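RagA protein (Porphyromonas gingivalis, PDB 6SLN) probably imports peptides across the outer membrane as the TonB-dependent receptor of a multi-chain complex, through a plugged beta-barrel. Local coordinates at residues 383-388 / 876-881; 743-746 / 752-755; 539-544 / 550-555. All blocks are in the same frame, centred on the assembly; numbering follows the deposited sequence.

Overall arrangement
The three contacts illustrate how chemistry follows place in a plugged beta-barrel. Contact 1 is buried and joins parts of the chain far apart in sequence, a loop after strand 363-377 and helix 874-879; it is purely aromatic and lies beside the bound peptide. Contacts 2 and 3 are local, each closing a short excursion of the chain. At the surface, 743-746 and 752-755 are paired strands held mostly by backbone bonds, whereas 539-544 and 550-555, buried beside other chains, combine a lysine bonded to a carbonyl and a carboxylate with a phenylalanine packed on a peptide. Contacts 2 and 3 involve strands of the same barrel on opposite sides of the chain's centre, their own centres about 68 Å apart.

Contact 1 of 3, residues 383-388 / 876-881; sequences GKYYMG and RYFTEN
Tyr385 meets Phe878 ring to ring, and the contact between 383-388 and the helix end 876-881 consists of this one pair. From CB the tyrosine turns beside its own backbone N, with CG anti to the carbonyl carbon (chi1 -83°), and the ring reaches out from the loop toward the helix. Its CG lies 3.9 Å from Phe878 CE2. Further along one side, Tyr385 CD1 comes to 3.7 Å from that same CE2, and Tyr385 CE1 to 3.5 Å. Across the ring, Tyr385 CE2 also has Phe878 CE2 as its neighbour, because this single phenylalanine carbon sits over the centre of the tyrosine face, 3.4 Å above the plane. The two planes are inclined at 37°, with centroids 4.4 Å apart, so the pair is neither a parallel stack nor a T-shape. At the tip, Tyr385 OH is hydrogen-bonded to Asp875 OD1, which ties the loop to the same helix a second time. Phe392 packs edge-to-face with both rings and makes the pair a cluster of three. Within 876-881, Arg876 NE and NH2 grip the Glu880 carboxylate side-on, one nitrogen to each oxygen, while NH1 is in a salt bridge with Glu922. Tyr385 packs on an apolar side chain of the bound peptide and Phe878 on its backbone: an aromatic cluster forming part of the wall of a peptide-binding site.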
# COMPACT_ATOMS: atom_id res chain seq x y z
N GLY A 383 25.15 12.13 -9.75
CA GLY A 383 25.47 13.00 -8.65
C GLY A 383 26.10 12.31 -7.47
O GLY A 383 26.65 12.99 -6.61
N LYS A 384 26.04 10.99 -7.39
CA LYS A 384 26.80 10.23 -6.41
C LYS A 384 27.95 9.50 -7.11
O LYS A 384 28.00 9.40 -8.34
CB LYS A 384 25.89 9.26 -5.66
CG LYS A 384 25.03 9.96 -4.63
CD LYS A 384 24.07 9.02 -3.93
CE LYS A 384 22.97 8.55 -4.87
NZ LYS A 384 22.13 7.49 -4.24
N TYR A 385 28.90 9.03 -6.30
CA TYR A 385 30.18 8.52 -6.80
C TYR A 385 30.20 7.02 -6.55
O TYR A 385 30.60 6.54 -5.49
CB TYR A 385 31.39 9.21 -6.13
CG TYR A 385 31.74 10.51 -6.79
CD1 TYR A 385 32.34 10.54 -8.04
CD2 TYR A 385 31.44 11.72 -6.18
CE1 TYR A 385 32.65 11.75 -8.65
CE2 TYR A 385 31.74 12.93 -6.79
CZ TYR A 385 32.34 12.95 -8.01
OH TYR A 385 32.63 14.16 -8.59
N TYR A 386 29.76 6.28 -7.56
CA TYR A 386 29.78 4.83 -7.56
C TYR A 386 30.68 4.37 -8.69
O TYR A 386 30.54 4.86 -9.82
CB TYR A 386 28.38 4.27 -7.75
CG TYR A 386 27.40 4.51 -6.63
CD1 TYR A 386 27.42 3.72 -5.49
CD2 TYR A 386 26.42 5.50 -6.73
CE1 TYR A 386 26.52 3.90 -4.47
CE2 TYR A 386 25.50 5.70 -5.70
CZ TYR A 386 25.55 4.89 -4.58
OH TYR A 386 24.66 5.06 -3.54
N MET A 387 31.58 3.43 -8.41
CA MET A 387 32.42 2.92 -9.49
C MET A 387 31.57 2.33 -10.61
O MET A 387 30.60 1.60 -10.37
CB MET A 387 33.37 1.85 -9.00
CG MET A 387 34.48 1.64 -9.98
SD MET A 387 36.01 1.57 -9.09
CE MET A 387 35.70 0.19 -7.99
N GLY A 388 31.93 2.68 -11.83
CA GLY A 388 31.24 2.19 -13.00
C GLY A 388 29.99 2.94 -13.36
O GLY A 388 29.40 2.65 -14.41
N ARG A 876 37.23 16.07 -10.94
CA ARG A 876 38.67 16.24 -11.04
C ARG A 876 39.38 15.92 -9.73
O ARG A 876 40.58 15.67 -9.76
CB ARG A 876 39.01 17.64 -11.55
CG ARG A 876 38.61 17.85 -13.02
CD ARG A 876 39.10 19.15 -13.65
NE ARG A 876 40.38 19.56 -13.11
CZ ARG A 876 40.54 20.65 -12.36
NH1 ARG A 876 39.50 21.42 -12.10
NH2 ARG A 876 41.74 20.96 -11.87
N TYR A 877 38.66 15.85 -8.61
CA TYR A 877 39.32 15.38 -7.39
C TYR A 877 39.70 13.92 -7.50
O TYR A 877 40.62 13.47 -6.81
CB TYR A 877 38.42 15.61 -6.15
CG TYR A 877 38.98 15.03 -4.87
CD1 TYR A 877 38.67 13.74 -4.46
CD2 TYR A 877 39.82 15.76 -4.07
CE1 TYR A 877 39.19 13.20 -3.29
CE2 TYR A 877 40.34 15.24 -2.89
CZ TYR A 877 40.02 13.97 -2.51
OH TYR A 877 40.55 13.46 -1.34
N PHE A 878 39.01 13.17 -8.36
CA PHE A 878 39.35 11.78 -8.63
C PHE A 878 40.30 11.66 -9.81
O PHE A 878 41.33 11.00 -9.71
CB PHE A 878 38.07 10.99 -8.88
CG PHE A 878 37.16 11.01 -7.72
CD1 PHE A 878 37.28 10.06 -6.73
CD2 PHE A 878 36.20 12.01 -7.59
CE1 PHE A 878 36.44 10.09 -5.63
CE2 PHE A 878 35.35 12.05 -6.50
CZ PHE A 878 35.47 11.09 -5.52
N THR A 879 39.98 12.31 -10.93
CA THR A 879 40.77 12.11 -12.13
C THR A 879 42.18 12.71 -12.04
O THR A 879 43.06 12.30 -12.80
CB THR A 879 40.05 12.69 -13.33
OG1 THR A 879 39.71 14.05 -13.05
CG2 THR A 879 38.80 11.91 -13.60
N GLU A 880 42.42 13.65 -11.13
CA GLU A 880 43.77 14.19 -11.00
C GLU A 880 44.43 13.79 -9.69
O GLU A 880 45.47 14.34 -9.32
CB GLU A 880 43.75 15.71 -11.18
CG GLU A 880 43.23 16.08 -12.55
CD GLU A 880 43.08 17.56 -12.75
OE1 GLU A 880 43.65 18.32 -11.95
OE2 GLU A 880 42.40 17.96 -13.71
N ASN A 881 43.86 12.81 -8.99
CA ASN A 881 44.40 12.36 -7.71
C ASN A 881 45.57 11.40 -7.92
O ASN A 881 45.38 10.26 -8.36
CB ASN A 881 43.30 11.70 -6.89
CG ASN A 881 43.69 11.50 -5.45
OD1 ASN A 881 44.83 11.10 -5.14
ND2 ASN A 881 42.75 11.76 -4.55

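Contact 2 of 3, residues 743-746 / 752-755; sequences GTIY and NVYA
Gly743 and Ala755 form a hydrogen-bonded pair of the antiparallel beta hairpin made by strands 732-746 and 752-764, a piece of the barrel wall. Gly743 N donates to Ala755 O at 2.9 Å, while the return bond from Ala755 N to Gly743 O is weak. Thr744 and Tyr754 follow as a non-hydrogen-bonded pair, their CA atoms 4.3 Å apart. Beyond them the register is disturbed: Ile745 N and Tyr746 N both reach Val753 O, at 2.6 Å and 3.2 Å respectively, from the same side of its carbonyl plane, much as in a classic beta bulge, and the chain turns a corner at Ile745. Side-chain contacts flank these backbone bonds. Ile745 carries CG1 anti to the carbonyl carbon (chi1 -80°) and is extended beyond it (chi2 -173°), which brings CD1 to 3.7 Å from Ala755 CB, while its CG2 approaches Val753 CG1 at 4.1 Å. On the other face of the hairpin, the one Thr744 shares with Tyr754, Thr744 CG2 lies by Asn752 OD1. Backbone bonds of Asn752 with Ser853 and of Tyr754 with Gly851, on strand 844-853, hold the other side of 752-755. Tyr754 rests its CB near Gly743 O, and its ring leads away until OH is hydrogen-bonded to Asp860 OD2.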
# COMPACT_ATOMS: atom_id res chain seq x y z
N GLY A 743 13.74 44.34 -31.67
CA GLY A 743 13.74 45.16 -32.87
C GLY A 743 13.37 44.36 -34.10
O GLY A 743 13.15 43.15 -34.04
N THR A 744 13.29 45.08 -35.22
CA THR A 744 13.13 44.47 -36.54
C THR A 744 14.23 45.03 -37.43
O THR A 744 14.18 46.20 -37.83
CB THR A 744 11.73 44.71 -37.12
OG1 THR A 744 10.81 43.76 -36.56
CG2 THR A 744 11.74 44.57 -38.65
N ILE A 745 15.21 44.19 -37.75
CA ILE A 745 16.48 44.68 -38.28
C ILE A 745 16.42 44.96 -39.78
O ILE A 745 17.13 45.85 -40.26
CB ILE A 745 17.59 43.67 -37.90
CG1 ILE A 745 18.01 43.91 -36.45
CG2 ILE A 745 18.77 43.75 -38.84
CD1 ILE A 745 19.20 43.11 -35.99
N TYR A 746 15.57 44.27 -40.55
CA TYR A 746 15.40 44.69 -41.95
C TYR A 746 13.95 44.50 -42.42
O TYR A 746 13.50 43.35 -42.56
CB TYR A 746 16.38 43.96 -42.86
CG TYR A 746 16.37 44.50 -44.28
CD1 TYR A 746 17.40 45.33 -44.74
CD2 TYR A 746 15.39 44.13 -45.18
CE1 TYR A 746 17.40 45.83 -46.05
CE2 TYR A 746 15.39 44.61 -46.48
CZ TYR A 746 16.38 45.46 -46.91
OH TYR A 746 16.32 45.90 -48.22
N ASN A 752 12.70 39.44 -43.68
CA ASN A 752 12.35 39.94 -42.35
C ASN A 752 13.37 39.40 -41.34
O ASN A 752 13.26 38.25 -40.90
CB ASN A 752 10.94 39.55 -41.95
CG ASN A 752 10.54 40.09 -40.59
OD1 ASN A 752 11.33 40.76 -39.92
ND2 ASN A 752 9.31 39.79 -40.16
N VAL A 753 14.31 40.26 -40.94
CA VAL A 753 15.31 39.94 -39.93
C VAL A 753 14.90 40.63 -38.64
O VAL A 753 14.62 41.84 -38.65
CB VAL A 753 16.70 40.39 -40.38
CG1 VAL A 753 17.75 39.83 -39.46
CG2 VAL A 753 16.96 39.95 -41.80
N TYR A 754 14.87 39.88 -37.53
CA TYR A 754 14.44 40.40 -36.24
C TYR A 754 15.39 39.90 -35.16
O TYR A 754 15.99 38.82 -35.29
CB TYR A 754 13.00 39.99 -35.88
CG TYR A 754 12.67 38.58 -36.31
CD1 TYR A 754 12.31 38.30 -37.63
CD2 TYR A 754 12.74 37.53 -35.40
CE1 TYR A 754 12.03 37.01 -38.03
CE2 TYR A 754 12.45 36.23 -35.80
CZ TYR A 754 12.10 35.98 -37.12
OH TYR A 754 11.81 34.69 -37.54
N ALA A 755 15.51 40.68 -34.09
CA ALA A 755 16.45 40.41 -33.02
C ALA A 755 15.84 40.77 -31.68
O ALA A 755 15.09 41.75 -31.54
CB ALA A 755 17.76 41.18 -33.20

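Contact 3 of 3, residues 539-544 / 550-555; sequences GFESDK and QGKTGN
Gln550 and Gly551 present their shared peptide to the ring of Phe540, which meets it obliquely: Phe540 CE1 is 3.7 Å from Gln550 C and 3.6 Å from Gly551 N. The Gln550 amide itself looks elsewhere, NE2 bonding to the backbone of another protein's chain and OE1 to Leu547 N. Gly551 leads on to Lys552, the residue that does the polar work. Its chain first runs alongside Gly539, with CG 3.7 Å from the bare CA of that glycine. Bends at chi3 (137°) and chi4 (50°) then fold the ammonium group back to two acceptors. Lys552 NZ donates to Gly539 O at 2.7 Å, in the carbonyl plane, and forms a salt bridge with Glu541 OE1 at 2.5 Å, approaching from above the carboxylate plane. This pairing probably eases the cost of burying the lysine's charge. At Thr553, OG1 is hydrogen-bonded to Glu660 OE2 of the second subunit. Gly539 and Phe540 together face Gly487 as a G1 beta bulge, so the loop joining strands 515-540 and 561-580 sets out from a bulge at the end of a barrel strand and packs into a subunit interface.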
# COMPACT_ATOMS: atom_id res chain seq x y z
N GLY A 539 11.47 -12.65 -0.89
CA GLY A 539 11.63 -14.08 -0.79
C GLY A 539 10.85 -14.86 -1.82
O GLY A 539 10.64 -16.06 -1.61
N PHE A 540 10.40 -14.20 -2.89
CA PHE A 540 9.81 -14.90 -4.03
C PHE A 540 10.83 -15.84 -4.64
O PHE A 540 12.02 -15.52 -4.72
CB PHE A 540 9.34 -13.89 -5.08
CG PHE A 540 8.44 -12.81 -4.53
CD1 PHE A 540 7.17 -13.12 -4.08
CD2 PHE A 540 8.87 -11.48 -4.46
CE1 PHE A 540 6.33 -12.13 -3.57
CE2 PHE A 540 8.04 -10.49 -3.96
CZ PHE A 540 6.76 -10.81 -3.52
N GLU A 541 10.38 -17.02 -5.07
CA GLU A 541 11.27 -17.96 -5.75
C GLU A 541 10.90 -18.15 -7.20
O GLU A 541 11.49 -18.99 -7.88
CB GLU A 541 11.31 -19.30 -5.02
CG GLU A 541 12.19 -19.27 -3.81
CD GLU A 541 11.91 -20.36 -2.80
OE1 GLU A 541 12.17 -20.12 -1.60
OE2 GLU A 541 11.47 -21.45 -3.19
N SER A 542 9.98 -17.35 -7.72
CA SER A 542 9.60 -17.52 -9.11
C SER A 542 9.01 -16.23 -9.67
O SER A 542 8.21 -15.55 -9.02
CB SER A 542 8.60 -18.67 -9.28
OG SER A 542 7.77 -18.49 -10.42
N ASP A 543 9.43 -15.95 -10.90
CA ASP A 543 8.97 -14.86 -11.76
C ASP A 543 7.45 -14.72 -11.79
O ASP A 543 6.93 -13.60 -11.88
CB ASP A 543 9.48 -15.15 -13.17
CG ASP A 543 9.75 -13.92 -13.94
OD1 ASP A 543 9.14 -12.87 -13.61
OD2 ASP A 543 10.57 -13.99 -14.88
N LYS A 544 6.73 -15.84 -11.82
CA LYS A 544 5.29 -15.89 -12.08
C LYS A 544 4.46 -15.77 -10.83
O LYS A 544 3.24 -15.62 -10.94
CB LYS A 544 4.93 -17.21 -12.79
CG LYS A 544 5.02 -17.16 -14.33
CD LYS A 544 6.31 -17.74 -14.86
CE LYS A 544 6.46 -19.22 -14.47
NZ LYS A 544 7.89 -19.68 -14.46
N GLN A 550 2.35 -12.94 -1.54
CA GLN A 550 2.98 -14.24 -1.71
C GLN A 550 4.40 -14.25 -1.21
O GLN A 550 5.15 -15.18 -1.53
CB GLN A 550 2.90 -14.66 -3.17
CG GLN A 550 1.46 -14.70 -3.68
CD GLN A 550 1.33 -15.23 -5.10
OE1 GLN A 550 1.81 -14.61 -6.07
NE2 GLN A 550 0.68 -16.37 -5.23
N GLY A 551 4.79 -13.23 -0.45
CA GLY A 551 6.12 -13.22 0.12
C GLY A 551 6.30 -14.22 1.25
O GLY A 551 5.35 -14.78 1.81
N LYS A 552 7.56 -14.45 1.59
CA LYS A 552 7.88 -15.20 2.79
C LYS A 552 7.46 -14.36 3.99
O LYS A 552 7.40 -13.14 3.91
CB LYS A 552 9.37 -15.57 2.85
CG LYS A 552 9.91 -16.28 1.59
CD LYS A 552 11.26 -16.94 1.81
CE LYS A 552 11.35 -18.35 1.19
NZ LYS A 552 10.90 -18.41 -0.22
N THR A 553 7.11 -15.03 5.08
CA THR A 553 6.70 -14.29 6.26
C THR A 553 7.86 -14.24 7.24
O THR A 553 9.02 -14.25 6.83
CB THR A 553 5.45 -14.91 6.90
OG1 THR A 553 5.66 -16.29 7.24
CG2 THR A 553 4.26 -14.78 5.97
N GLY A 554 7.55 -14.17 8.54
CA GLY A 554 8.57 -14.14 9.58
C GLY A 554 9.60 -13.07 9.33
O GLY A 554 9.28 -11.92 8.97
N ASN A 555 10.87 -13.45 9.45
CA ASN A 555 11.98 -12.53 9.31
C ASN A 555 12.05 -11.84 7.95
O ASN A 555 12.83 -10.89 7.81
CB ASN A 555 13.27 -13.27 9.60
CG ASN A 555 13.41 -13.55 11.07
OD1 ASN A 555 12.61 -13.05 11.87
ND2 ASN A 555 14.40 -14.35 11.45